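Local coordinates for protein glia-derived nexin (Homo sapiens, PDB 4DY0) that inhibits the serine proteases thrombin, trypsin and urokinase, binds heparin, and promotes neurite extension by blocking thrombin, at residues 94-99 and 132-137; 106-111 and 117-122; 222-227 and 231-236; 360-365 and 370-375. One frame throughout, in Å; residues are numbered along the deposited sequence.

Overall arrangement
From the N terminus, strand 90-97 leads into helix 105-115 and then into strand 117-121, where interaction 2 closes a short loop. Helix 127-141 follows and folds back on strand 90-97, so interaction 1 closes a longer loop with interaction 2 nested inside it. The two touch through backbone bonds between strands 90-97 and 117-121, at one border of serpin sheet A. Interactions 3 and 4 come later, in series, each closing a hairpin of sheet B. Strands 232-239 and 358-364 are neighbours, which puts the two centres about 9 Å apart, while interaction 3 lies about 34 Å from both interactions 1 and 2, centre to centre.

Interaction 1. Residues 94-99 and 132-137; sequences AVFVKN and DSINAW
I134 lays its CG1 over the middle of the F96 ring, 3.7 Å from the centroid and only 7° off the ring normal, a CH-pi contact made almost squarely on the face. The second branch of the same isoleucine reaches the far part of the ring, with I134 CG2 3.6 Å from F96 CE1. F96 can meet both because its CG stands anti to the carbonyl carbon (chi1 -69°), which carries the ring away from the strand and up to the helix. One turn's rise along that helix, W137 takes the rim of the phenylalanine: F96 CZ comes 3.7 Å from W137 CE3. The planes stand at 85° and the centroids of the F96 ring and the six-membered ring of W137 are 5.5 Å apart, an offset edge-to-face pair in which F96 gives the edge and the indole the face. This is helix 127-141, helix F of the serpin fold, packed on the front of sheet A, its segment running nearly antiparallel to that of strand 90-97, with the segment axes 11.0 Å apart. A94, two residues before F96, points the same way, and its CB sits under the same face of the indole that F96 approaches, although the modelled separation is too short to be trusted. The touching groups are all apolar and buried. Beyond them, W137 also packs on E118 and R120 of strand 117-121, F96 rests on V165 of strand 162-170, and I134 on L150. On the side of the helix turned from the strand, N135 OD1 accepts a hydrogen bond from L149 N.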
loop_
_atom_site.group_PDB
_atom_site.type_symbol
_atom_site.label_atom_id
_atom_site.label_comp_id
_atom_site.label_asym_id
_atom_site.label_seq_id
_atom_site.Cartn_x
_atom_site.Cartn_y
_atom_site.Cartn_z
ATOM N N ALA A 94 11.743 4.073 -7.438
ATOM C CA ALA A 94 12.591 4.394 -8.577
ATOM C C ALA A 94 11.845 5.121 -9.687
ATOM O O ALA A 94 10.690 4.804 -9.997
ATOM C CB ALA A 94 13.245 3.134 -9.123
ATOM N N VAL A 95 12.516 6.107 -10.273
ATOM C CA VAL A 95 12.040 6.750 -11.485
ATOM C C VAL A 95 12.935 6.303 -12.630
ATOM O O VAL A 95 14.104 6.701 -12.708
ATOM C CB VAL A 95 12.088 8.283 -11.380
ATOM C CG1 VAL A 95 11.648 8.913 -12.693
ATOM C CG2 VAL A 95 11.210 8.762 -10.238
ATOM N N PHE A 96 12.394 5.459 -13.503
ATOM C CA PHE A 96 13.151 4.953 -14.640
ATOM C C PHE A 96 12.949 5.841 -15.851
ATOM O O PHE A 96 11.828 6.006 -16.332
ATOM C CB PHE A 96 12.758 3.514 -14.961
ATOM C CG PHE A 96 13.191 2.532 -13.922
ATOM C CD1 PHE A 96 12.315 2.121 -12.930
ATOM C CD2 PHE A 96 14.481 2.030 -13.922
ATOM C CE1 PHE A 96 12.716 1.217 -11.962
ATOM C CE2 PHE A 96 14.886 1.127 -12.959
ATOM C CZ PHE A 96 13.998 0.719 -11.974
ATOM N N VAL A 97 14.067 6.318 -16.334
ATOM C CA VAL A 97 14.097 7.295 -17.359
ATOM C C VAL A 97 15.065 6.900 -18.471
ATOM O O VAL A 97 16.030 6.260 -18.239
ATOM C CB VAL A 97 14.417 8.589 -16.707
ATOM C CG1 VAL A 97 15.846 8.653 -16.408
ATOM C CG2 VAL A 97 13.964 9.684 -17.530
ATOM N N LYS A 98 14.781 7.255 -19.695
ATOM C CA LYS A 98 15.606 6.795 -20.796
ATOM C C LYS A 98 17.094 7.255 -20.752
ATOM O O LYS A 98 18.003 6.487 -20.938
ATOM C CB LYS A 98 14.949 7.204 -22.100
ATOM C CG LYS A 98 15.048 6.215 -23.164
ATOM C CD LYS A 98 14.720 6.818 -24.456
ATOM C CE LYS A 98 14.217 5.814 -25.428
ATOM N N ASN A 99 17.349 8.507 -20.454
ATOM C CA ASN A 99 18.707 8.930 -20.304
ATOM C C ASN A 99 18.833 9.678 -19.040
ATOM O O ASN A 99 18.511 10.838 -18.998
ATOM C CB ASN A 99 19.079 9.860 -21.443
ATOM N N ASP A 132 13.986 -6.391 -17.779
ATOM C CA ASP A 132 15.009 -7.142 -17.068
ATOM C C ASP A 132 15.706 -6.274 -16.033
ATOM O O ASP A 132 15.830 -6.656 -14.868
ATOM C CB ASP A 132 16.047 -7.689 -18.046
ATOM C CG ASP A 132 15.621 -8.996 -18.683
ATOM O OD1 ASP A 132 14.485 -9.444 -18.432
ATOM O OD2 ASP A 132 16.434 -9.576 -19.435
ATOM N N SER A 133 16.171 -5.105 -16.465
ATOM C CA SER A 133 16.910 -4.205 -15.583
ATOM C C SER A 133 16.047 -3.756 -14.414
ATOM O O SER A 133 16.492 -3.740 -13.263
ATOM C CB SER A 133 17.417 -2.986 -16.354
ATOM O OG SER A 133 18.499 -3.333 -17.196
ATOM N N ILE A 134 14.809 -3.389 -14.715
ATOM C CA ILE A 134 13.901 -2.913 -13.690
ATOM C C ILE A 134 13.604 -4.018 -12.682
ATOM O O ILE A 134 13.704 -3.814 -11.470
ATOM C CB ILE A 134 12.612 -2.376 -14.309
ATOM C CG1 ILE A 134 12.947 -1.221 -15.260
ATOM C CG2 ILE A 134 11.647 -1.937 -13.215
ATOM C CD1 ILE A 134 11.762 -0.667 -16.015
ATOM N N ASN A 135 13.261 -5.195 -13.192
ATOM C CA ASN A 135 13.039 -6.363 -12.347
ATOM C C ASN A 135 14.259 -6.719 -11.503
ATOM O O ASN A 135 14.147 -6.930 -10.296
ATOM C CB ASN A 135 12.589 -7.557 -13.193
ATOM C CG ASN A 135 11.189 -7.373 -13.752
ATOM O OD1 ASN A 135 10.397 -6.593 -13.220
ATOM N ND2 ASN A 135 10.878 -8.083 -14.831
ATOM N N ALA A 136 15.425 -6.774 -12.136
ATOM C CA ALA A 136 16.668 -7.031 -11.417
ATOM C C ALA A 136 16.860 -6.035 -10.272
ATOM O O ALA A 136 17.333 -6.395 -9.193
ATOM C CB ALA A 136 17.857 -6.981 -12.372
ATOM N N TRP A 137 16.489 -4.781 -10.511
ATOM C CA TRP A 137 16.654 -3.745 -9.497
ATOM C C TRP A 137 15.652 -3.905 -8.348
ATOM O O TRP A 137 16.011 -3.768 -7.175
ATOM C CB TRP A 137 16.556 -2.349 -10.120
ATOM C CG TRP A 137 16.574 -1.252 -9.100
ATOM C CD1 TRP A 137 17.676 -0.659 -8.548
ATOM C CD2 TRP A 137 15.436 -0.627 -8.493
ATOM N NE1 TRP A 137 17.292 0.301 -7.639
ATOM C CE2 TRP A 137 15.923 0.340 -7.588
ATOM C CE3 TRP A 137 14.054 -0.790 -8.630
ATOM C CZ2 TRP A 137 15.076 1.140 -6.824
ATOM C CZ3 TRP A 137 13.213 0.005 -7.871
ATOM C CH2 TRP A 137 13.727 0.958 -6.980
#

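Interaction 2. Residues 106-111 and 117-122; sequences PFVTRN and CEVRNV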
loop_
_atom_site.group_PDB
_atom_site.type_symbol
_atom_site.label_atom_id
_atom_site.label_comp_id
_atom_site.label_asym_id
_atom_site.label_seq_id
_atom_site.Cartn_x
_atom_site.Cartn_y
_atom_site.Cartn_z
ATOM N N PRO A 106 18.758 18.848 -8.992
ATOM C CA PRO A 106 17.826 18.997 -7.877
ATOM C C PRO A 106 16.783 17.880 -7.849
ATOM O O PRO A 106 16.532 17.296 -6.794
ATOM C CB PRO A 106 17.164 20.347 -8.158
ATOM C CG PRO A 106 18.219 21.126 -8.885
ATOM C CD PRO A 106 18.965 20.113 -9.721
ATOM N N PHE A 107 16.187 17.581 -8.999
ATOM C CA PHE A 107 15.190 16.517 -9.085
ATOM C C PHE A 107 15.752 15.177 -8.600
ATOM O O PHE A 107 15.076 14.433 -7.886
ATOM C CB PHE A 107 14.636 16.391 -10.511
ATOM C CG PHE A 107 13.668 15.253 -10.685
ATOM C CD1 PHE A 107 12.332 15.401 -10.346
ATOM C CD2 PHE A 107 14.096 14.032 -11.180
ATOM C CE1 PHE A 107 11.439 14.355 -10.501
ATOM C CE2 PHE A 107 13.209 12.979 -11.336
ATOM C CZ PHE A 107 11.878 13.140 -10.995
ATOM N N VAL A 108 16.988 14.875 -8.988
ATOM C CA VAL A 108 17.643 13.641 -8.556
ATOM C C VAL A 108 17.946 13.700 -7.066
ATOM O O VAL A 108 17.662 12.760 -6.320
ATOM C CB VAL A 108 18.963 13.397 -9.309
ATOM C CG1 VAL A 108 19.667 12.159 -8.760
ATOM C CG2 VAL A 108 18.707 13.254 -10.801
ATOM N N THR A 109 18.521 14.822 -6.647
ATOM C CA THR A 109 18.904 15.039 -5.259
ATOM C C THR A 109 17.711 14.998 -4.318
ATOM O O THR A 109 17.687 14.213 -3.369
ATOM C CB THR A 109 19.599 16.400 -5.099
ATOM O OG1 THR A 109 20.734 16.457 -5.970
ATOM C CG2 THR A 109 20.049 16.604 -3.660
ATOM N N ARG A 110 16.730 15.857 -4.580
ATOM C CA ARG A 110 15.538 15.949 -3.741
ATOM C C ARG A 110 14.836 14.603 -3.600
ATOM O O ARG A 110 14.377 14.249 -2.516
ATOM C CB ARG A 110 14.566 17.003 -4.286
ATOM C CG ARG A 110 15.093 18.435 -4.217
ATOM C CD ARG A 110 15.012 18.992 -2.802
ATOM N NE ARG A 110 13.661 19.435 -2.459
ATOM C CZ ARG A 110 13.256 19.725 -1.225
ATOM N NH1 ARG A 110 14.094 19.610 -0.202
ATOM N NH2 ARG A 110 12.007 20.121 -1.011
ATOM N N ASN A 111 14.755 13.853 -4.695
ATOM C CA ASN A 111 14.100 12.543 -4.661
ATOM C C ASN A 111 14.827 11.546 -3.759
ATOM O O ASN A 111 14.194 10.807 -3.003
ATOM C CB ASN A 111 13.910 11.974 -6.071
ATOM C CG ASN A 111 12.506 12.211 -6.610
ATOM O OD1 ASN A 111 11.516 11.920 -5.938
ATOM N ND2 ASN A 111 12.415 12.731 -7.833
ATOM N N CYS A 117 14.135 7.830 -3.240
ATOM C CA CYS A 117 13.798 7.433 -4.594
ATOM C C CYS A 117 15.010 7.572 -5.499
ATOM O O CYS A 117 15.675 8.610 -5.516
ATOM C CB CYS A 117 12.659 8.299 -5.127
ATOM S SG CYS A 117 12.176 7.941 -6.833
ATOM N N GLU A 118 15.299 6.519 -6.250
ATOM C CA GLU A 118 16.412 6.544 -7.175
ATOM C C GLU A 118 15.920 6.899 -8.564
ATOM O O GLU A 118 14.959 6.318 -9.061
ATOM C CB GLU A 118 17.115 5.188 -7.203
ATOM C CG GLU A 118 17.573 4.703 -5.841
ATOM C CD GLU A 118 18.831 3.867 -5.924
ATOM O OE1 GLU A 118 19.327 3.429 -4.865
ATOM O OE2 GLU A 118 19.328 3.660 -7.051
ATOM N N VAL A 119 16.566 7.872 -9.187
ATOM C CA VAL A 119 16.263 8.177 -10.570
ATOM C C VAL A 119 17.368 7.607 -11.444
ATOM O O VAL A 119 18.484 8.120 -11.477
ATOM C CB VAL A 119 16.041 9.691 -10.807
ATOM C CG1 VAL A 119 16.799 10.510 -9.782
ATOM C CG2 VAL A 119 16.416 10.080 -12.233
ATOM N N ARG A 120 17.011 6.540 -12.153
ATOM C CA ARG A 120 17.803 5.576 -12.902
ATOM C C ARG A 120 17.450 5.519 -14.354
ATOM O O ARG A 120 16.369 5.769 -14.726
ATOM C CB ARG A 120 17.583 4.166 -12.364
ATOM C CG ARG A 120 17.881 3.984 -10.933
ATOM C CD ARG A 120 17.599 2.620 -10.488
ATOM N NE ARG A 120 18.481 1.675 -11.138
ATOM C CZ ARG A 120 19.566 1.167 -10.598
ATOM N NH1 ARG A 120 19.905 1.489 -9.386
ATOM N NH2 ARG A 120 20.301 0.341 -11.276
ATOM N N ASN A 121 18.398 5.179 -15.193
ATOM C CA ASN A 121 18.186 5.194 -16.628
ATOM C C ASN A 121 17.927 3.826 -17.167
ATOM O O ASN A 121 18.267 2.871 -16.563
ATOM C CB ASN A 121 19.357 5.850 -17.366
ATOM C CG ASN A 121 20.265 4.859 -18.007
ATOM O OD1 ASN A 121 20.319 4.753 -19.204
ATOM N ND2 ASN A 121 20.943 4.098 -17.210
ATOM N N VAL A 122 17.286 3.726 -18.293
ATOM C CA VAL A 122 17.021 2.419 -18.786
ATOM C C VAL A 122 16.843 2.490 -20.270
ATOM O O VAL A 122 16.425 3.486 -20.779
ATOM C CB VAL A 122 15.756 1.801 -18.054
ATOM C CG1 VAL A 122 14.461 2.277 -18.635
ATOM C CG2 VAL A 122 15.785 0.334 -18.044
#
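V108 and V119 meet with their side chains at about a right angle, a single methyl of V119 pressed across the branch point of V108. V119 CG1 lies 3.5 Å from V108 CG1, and it is about as close to V108 CB and CG2, so it touches the branch carbon and both methyls alike. That methyl is put there by a rotation of V119 well away from a staggered position (chi1 27°), which suggests some torsional strain. Beside V108, the F107 ring comes to V119 obliquely, F107 CE2 standing 4.4 Å from V119 CB. N111 bends back above the F107 ring: its ND2 is 3.2 Å over the plane near the rim and makes a weak bond to F107 O. With the amide so turned, N111 OD1 lies 3.9 Å from C117 CB. The backbones join where C117 N donates to N111 O at 3.0 Å, a straight bond (166°) whose donor stands well above the carbonyl plane. E118 and R120 project from the side of the strand turned from helix 105-115 and pair with each other, R120 NH1 to E118 OE2 at 3.2 Å, the carboxylate oxygen lying in the guanidinium plane. E118 OE1 is also near E141 OE2, a crowding of acids that may favour protonation of one of them. Strand 90-97, helix 105-115 and strand 117-121 form a beta-alpha-beta crossover. Strand 117-121 lies parallel to strand 90-97 in sheet A, E118 and R120 bonding to its backbone, while M45 of helix 36-47 packs on both N111 and C117.

Interaction 3. Residues 222-227 and 231-236; sequences FIELPY and SISMLI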
loop_
_atom_site.group_PDB
_atom_site.type_symbol
_atom_site.label_atom_id
_atom_site.label_comp_id
_atom_site.label_asym_id
_atom_site.label_seq_id
_atom_site.Cartn_x
_atom_site.Cartn_y
_atom_site.Cartn_z
ATOM N N PHE A 222 -13.801 -5.790 13.757
ATOM C CA PHE A 222 -12.409 -5.469 13.471
ATOM C C PHE A 222 -11.490 -5.763 14.646
ATOM O O PHE A 222 -11.900 -5.714 15.804
ATOM C CB PHE A 222 -12.259 -4.011 13.019
ATOM C CG PHE A 222 -13.000 -3.031 13.878
ATOM C CD1 PHE A 222 -12.376 -2.428 14.959
ATOM C CD2 PHE A 222 -14.321 -2.714 13.606
ATOM C CE1 PHE A 222 -13.054 -1.530 15.754
ATOM C CE2 PHE A 222 -15.008 -1.814 14.396
ATOM C CZ PHE A 222 -14.376 -1.221 15.473
ATOM N N ILE A 223 -10.237 -6.066 14.337
ATOM C CA ILE A 223 -9.280 -6.433 15.360
ATOM C C ILE A 223 -7.900 -5.853 15.064
ATOM O O ILE A 223 -7.528 -5.667 13.904
ATOM C CB ILE A 223 -9.189 -7.966 15.501
ATOM C CG1 ILE A 223 -8.261 -8.346 16.659
ATOM C CG2 ILE A 223 -8.730 -8.595 14.197
ATOM C CD1 ILE A 223 -8.443 -9.779 17.127
ATOM N N GLU A 224 -7.151 -5.558 16.123
ATOM C CA GLU A 224 -5.773 -5.103 15.987
ATOM C C GLU A 224 -4.781 -6.167 16.462
ATOM O O GLU A 224 -4.877 -6.671 17.580
ATOM C CB GLU A 224 -5.555 -3.804 16.760
ATOM C CG GLU A 224 -4.171 -3.205 16.556
ATOM C CD GLU A 224 -3.926 -1.989 17.427
ATOM O OE1 GLU A 224 -4.302 -2.022 18.621
ATOM O OE2 GLU A 224 -3.353 -1.001 16.919
ATOM N N LEU A 225 -3.836 -6.511 15.598
ATOM C CA LEU A 225 -2.790 -7.457 15.944
ATOM C C LEU A 225 -1.455 -6.738 15.876
ATOM O O LEU A 225 -0.938 -6.490 14.790
ATOM C CB LEU A 225 -2.785 -8.630 14.969
ATOM C CG LEU A 225 -4.016 -9.525 14.883
ATOM C CD1 LEU A 225 -5.262 -8.707 14.633
ATOM C CD2 LEU A 225 -3.809 -10.520 13.764
ATOM N N PRO A 226 -0.898 -6.382 17.038
ATOM C CA PRO A 226 0.357 -5.630 17.061
ATOM C C PRO A 226 1.583 -6.485 16.736
ATOM O O PRO A 226 1.610 -7.682 17.040
ATOM C CB PRO A 226 0.432 -5.124 18.504
ATOM C CG PRO A 226 -0.370 -6.105 19.291
ATOM C CD PRO A 226 -1.467 -6.573 18.385
ATOM N N TYR A 227 2.581 -5.867 16.106
ATOM C CA TYR A 227 3.875 -6.506 15.897
ATOM C C TYR A 227 4.809 -6.168 17.063
ATOM O O TYR A 227 4.596 -5.183 17.770
ATOM C CB TYR A 227 4.480 -6.092 14.554
ATOM C CG TYR A 227 3.717 -6.628 13.361
ATOM C CD1 TYR A 227 4.001 -7.881 12.836
ATOM C CD2 TYR A 227 2.706 -5.881 12.764
ATOM C CE1 TYR A 227 3.298 -8.379 11.742
ATOM C CE2 TYR A 227 1.998 -6.371 11.671
ATOM C CZ TYR A 227 2.301 -7.618 11.166
ATOM O OH TYR A 227 1.603 -8.110 10.085
ATOM N N SER A 231 5.368 -0.561 17.138
ATOM C CA SER A 231 5.137 0.664 16.379
ATOM C C SER A 231 4.233 0.381 15.179
ATOM O O SER A 231 3.581 1.282 14.650
ATOM C CB SER A 231 6.459 1.282 15.926
ATOM O OG SER A 231 7.244 0.345 15.211
ATOM N N ILE A 232 4.192 -0.881 14.768
ATOM C CA ILE A 232 3.394 -1.291 13.619
ATOM C C ILE A 232 2.368 -2.346 14.017
ATOM O O ILE A 232 2.646 -3.216 14.840
ATOM C CB ILE A 232 4.284 -1.849 12.488
ATOM C CG1 ILE A 232 5.327 -0.808 12.072
ATOM C CG2 ILE A 232 3.427 -2.281 11.301
ATOM C CD1 ILE A 232 6.306 -1.299 11.030
ATOM N N SER A 233 1.179 -2.269 13.435
ATOM C CA SER A 233 0.146 -3.252 13.732
ATOM C C SER A 233 -0.718 -3.538 12.514
ATOM O O SER A 233 -0.856 -2.706 11.620
ATOM C CB SER A 233 -0.719 -2.795 14.910
ATOM O OG SER A 233 -1.289 -1.528 14.651
ATOM N N MET A 234 -1.282 -4.735 12.478
ATOM C CA MET A 234 -2.226 -5.084 11.439
ATOM C C MET A 234 -3.642 -4.843 11.951
ATOM O O MET A 234 -3.953 -5.132 13.109
ATOM C CB MET A 234 -2.064 -6.547 11.034
ATOM C CG MET A 234 -3.102 -7.001 10.015
ATOM S SD MET A 234 -2.897 -8.709 9.483
ATOM C CE MET A 234 -1.465 -8.564 8.418
ATOM N N LEU A 235 -4.490 -4.301 11.085
ATOM C CA LEU A 235 -5.902 -4.151 11.391
ATOM C C LEU A 235 -6.691 -4.998 10.407
ATOM O O LEU A 235 -6.375 -5.030 9.218
ATOM C CB LEU A 235 -6.324 -2.686 11.289
ATOM C CG LEU A 235 -6.022 -1.788 12.494
ATOM C CD1 LEU A 235 -4.650 -2.065 13.069
ATOM C CD2 LEU A 235 -6.144 -0.326 12.100
ATOM N N ILE A 236 -7.703 -5.698 10.909
ATOM C CA ILE A 236 -8.516 -6.570 10.066
ATOM C C ILE A 236 -9.997 -6.323 10.305
ATOM O O ILE A 236 -10.444 -6.217 11.452
ATOM C CB ILE A 236 -8.220 -8.055 10.328
ATOM C CG1 ILE A 236 -6.733 -8.344 10.132
ATOM C CG2 ILE A 236 -9.076 -8.940 9.425
ATOM C CD1 ILE A 236 -6.394 -9.815 10.137
#
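L225 and M234 pair through two backbone bonds, L225 N to M234 O at 2.8 Å and M234 N to L225 O at 2.9 Å, in the antiparallel hairpin of strands 219-226 and 232-239 in serpin sheet B. I223 and I236 form the other hydrogen-bonded pair. E224 with L235 and P226 with S233 are the non-hydrogen-bonded pairs. I223 and I236 lie side by side, I223 CG2 3.9 Å from I236 CB. E224 and L235 do the same on the opposite face of the sheet, where L235 CD1 rests against E224 CG at 3.7 Å. Y227, just beyond the strand, bonds from its N to I232 O and turns its ring edge to the I232-S233 peptide. CG of Y227 stands anti to the carbonyl carbon (chi1 -68°), sending the ring over the backbone of I232 and S233 toward M234. Y227 OH ends 3.5 Å from M234 CE, the methionine being bent at its last torsion. Outside the hairpin, W174 stacks on the Y227 ring and F170 meets it edge-to-face, while I326 of strand 319-328 packs on both Y227 and M234. The E224 carboxylate is anchored by a salt bridge from OE1 to R208 NE on the adjacent strand 195-213. Its OE2 takes the S233 OG hydrogen bond at 3.1 Å, from the anti side, while S233 OG also bonds N365 ND2.

Interaction 4. Residues 360-365 and 370-375; sequences FFIRHN and VLFMGQ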
loop_
_atom_site.group_PDB
_atom_site.type_symbol
_atom_site.label_atom_id
_atom_site.label_comp_id
_atom_site.label_asym_id
_atom_site.label_seq_id
_atom_site.Cartn_x
_atom_site.Cartn_y
_atom_site.Cartn_z
ATOM N N PHE A 360 -7.769 -5.568 5.269
ATOM C CA PHE A 360 -6.725 -5.395 6.261
ATOM C C PHE A 360 -5.881 -4.159 6.005
ATOM O O PHE A 360 -5.694 -3.751 4.854
ATOM C CB PHE A 360 -5.852 -6.650 6.381
ATOM C CG PHE A 360 -4.821 -6.789 5.302
ATOM C CD1 PHE A 360 -5.058 -7.587 4.197
ATOM C CD2 PHE A 360 -3.596 -6.141 5.406
ATOM C CE1 PHE A 360 -4.094 -7.724 3.203
ATOM C CE2 PHE A 360 -2.633 -6.273 4.420
ATOM C CZ PHE A 360 -2.881 -7.065 3.318
ATOM N N PHE A 361 -5.405 -3.560 7.094
ATOM C CA PHE A 361 -4.475 -2.441 7.043
ATOM C C PHE A 361 -3.188 -2.845 7.733
ATOM O O PHE A 361 -3.202 -3.652 8.658
ATOM C CB PHE A 361 -5.021 -1.238 7.817
ATOM C CG PHE A 361 -6.192 -0.567 7.178
ATOM C CD1 PHE A 361 -7.473 -0.786 7.654
ATOM C CD2 PHE A 361 -6.014 0.313 6.123
ATOM C CE1 PHE A 361 -8.559 -0.154 7.077
ATOM C CE2 PHE A 361 -7.091 0.948 5.541
ATOM C CZ PHE A 361 -8.368 0.713 6.017
ATOM N N ILE A 362 -2.082 -2.260 7.295
ATOM C CA ILE A 362 -0.854 -2.272 8.067
ATOM C C ILE A 362 -0.556 -0.818 8.400
ATOM O O ILE A 362 -0.364 0.002 7.505
ATOM C CB ILE A 362 0.326 -2.889 7.284
ATOM C CG1 ILE A 362 0.061 -4.362 6.998
ATOM C CG2 ILE A 362 1.626 -2.750 8.074
ATOM C CD1 ILE A 362 0.064 -5.215 8.241
ATOM N N ARG A 363 -0.532 -0.497 9.688
ATOM C CA ARG A 363 -0.412 0.885 10.124
ATOM C C ARG A 363 0.870 1.132 10.918
ATOM O O ARG A 363 1.238 0.339 11.786
ATOM C CB ARG A 363 -1.629 1.254 10.972
ATOM C CG ARG A 363 -1.767 2.726 11.300
ATOM C CD ARG A 363 -3.145 2.999 11.898
ATOM N NE ARG A 363 -3.385 4.422 12.110
ATOM C CZ ARG A 363 -3.156 5.055 13.257
ATOM N NH1 ARG A 363 -3.400 6.356 13.362
ATOM N NH2 ARG A 363 -2.678 4.387 14.298
ATOM N N HIS A 364 1.549 2.229 10.603
ATOM C CA HIS A 364 2.652 2.714 11.417
ATOM C C HIS A 364 2.062 3.743 12.371
ATOM O O HIS A 364 1.775 4.875 11.983
ATOM C CB HIS A 364 3.738 3.336 10.539
ATOM C CG HIS A 364 4.975 3.729 11.287
ATOM N ND1 HIS A 364 5.265 5.038 11.610
ATOM C CD2 HIS A 364 6.000 2.987 11.768
ATOM C CE1 HIS A 364 6.413 5.085 12.262
ATOM N NE2 HIS A 364 6.880 3.853 12.372
ATOM N N ASN A 365 1.868 3.336 13.618
ATOM C CA ASN A 365 1.077 4.113 14.571
ATOM C C ASN A 365 1.662 5.466 14.998
ATOM O O ASN A 365 0.918 6.429 15.188
ATOM C CB ASN A 365 0.711 3.238 15.775
ATOM C CG ASN A 365 -0.080 1.999 15.364
ATOM O OD1 ASN A 365 -1.140 2.109 14.749
ATOM N ND2 ASN A 365 0.439 0.819 15.690
ATOM N N VAL A 370 -0.479 4.716 6.688
ATOM C CA VAL A 370 -1.062 3.440 6.294
ATOM C C VAL A 370 -0.172 2.801 5.241
ATOM O O VAL A 370 -0.238 3.152 4.064
ATOM C CB VAL A 370 -2.487 3.612 5.734
ATOM C CG1 VAL A 370 -3.115 2.256 5.453
ATOM C CG2 VAL A 370 -3.345 4.406 6.717
ATOM N N LEU A 371 0.670 1.870 5.675
ATOM C CA LEU A 371 1.661 1.252 4.801
ATOM C C LEU A 371 1.032 0.251 3.832
ATOM O O LEU A 371 1.466 0.129 2.689
ATOM C CB LEU A 371 2.745 0.573 5.638
ATOM C CG LEU A 371 3.266 1.424 6.802
ATOM C CD1 LEU A 371 4.301 0.670 7.623
ATOM C CD2 LEU A 371 3.836 2.737 6.296
ATOM N N PHE A 372 0.011 -0.464 4.299
ATOM C CA PHE A 372 -0.676 -1.451 3.477
ATOM C C PHE A 372 -2.176 -1.310 3.627
ATOM O O PHE A 372 -2.683 -1.025 4.718
ATOM C CB PHE A 372 -0.319 -2.876 3.906
ATOM C CG PHE A 372 1.022 -3.350 3.433
ATOM C CD1 PHE A 372 2.184 -2.962 4.085
ATOM C CD2 PHE A 372 1.121 -4.227 2.367
ATOM C CE1 PHE A 372 3.420 -3.421 3.665
ATOM C CE2 PHE A 372 2.357 -4.689 1.942
ATOM C CZ PHE A 372 3.508 -4.283 2.592
ATOM N N MET A 373 -2.881 -1.533 2.526
ATOM C CA MET A 373 -4.322 -1.699 2.558
ATOM C C MET A 373 -4.676 -2.796 1.560
ATOM O O MET A 373 -4.252 -2.756 0.401
ATOM C CB MET A 373 -5.027 -0.395 2.204
ATOM C CG MET A 373 -6.539 -0.462 2.334
ATOM S SD MET A 373 -7.300 1.157 2.146
ATOM C CE MET A 373 -8.998 0.795 2.611
ATOM N N GLY A 374 -5.440 -3.783 2.007
ATOM C CA GLY A 374 -5.726 -4.918 1.149
ATOM C C GLY A 374 -7.132 -5.467 1.250
ATOM O O GLY A 374 -7.755 -5.455 2.319
ATOM N N GLN A 375 -7.642 -5.952 0.125
ATOM C CA GLN A 375 -8.867 -6.720 0.154
ATOM C C GLN A 375 -8.512 -8.136 -0.278
ATOM O O GLN A 375 -8.009 -8.354 -1.378
ATOM C CB GLN A 375 -9.946 -6.092 -0.738
ATOM C CG GLN A 375 -10.283 -6.880 -1.974
ATOM C CD GLN A 375 -11.540 -6.376 -2.663
ATOM O OE1 GLN A 375 -12.456 -5.877 -2.014
ATOM N NE2 GLN A 375 -11.585 -6.504 -3.986
#
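F360 lays one ring face on G374, whose CA sits 3.8 Å above the plane toward the rim. Having no side chain, G374 lets the ring come down onto the backbone, and the F360 torsion that holds CG between the backbone N and the carbonyl carbon (chi1 79°) brings it there. Obliquely to the same ring, F372 CB lies 4.1 Å from F360 CE2. F361 meets V370 at its edge, V370 CG1 3.6 Å from F361 CD2. M373 runs extended beside that ring in a Met-aromatic contact, its SD 4.6 Å from the F361 centroid and 64° off the normal. F372 is met obliquely by I362, with I362 CB and F372 CB 3.4 Å apart. These pairs belong to the antiparallel hairpin of strands 358-364 and 369-376 in sheet B. F360, I362 and F372 turn to I326 of strand 319-328, in sheet A, while on the other side F361 packs on I258 and M373 on I17 and F20 of helix 5-26. The hairpin register slips by one residue at a classic beta bulge, L371 and F372 together facing I362. I362 O therefore accepts two N-H groups: L371 N at 2.8 Å, nearly along the C=O axis but bent at the hydrogen, and F372 N, longer at 3.3 Å but straighter, on a lone pair. H364 CB touches L371 CD1; T367 OG1 and N85 OD1 hold the H364 imidazole.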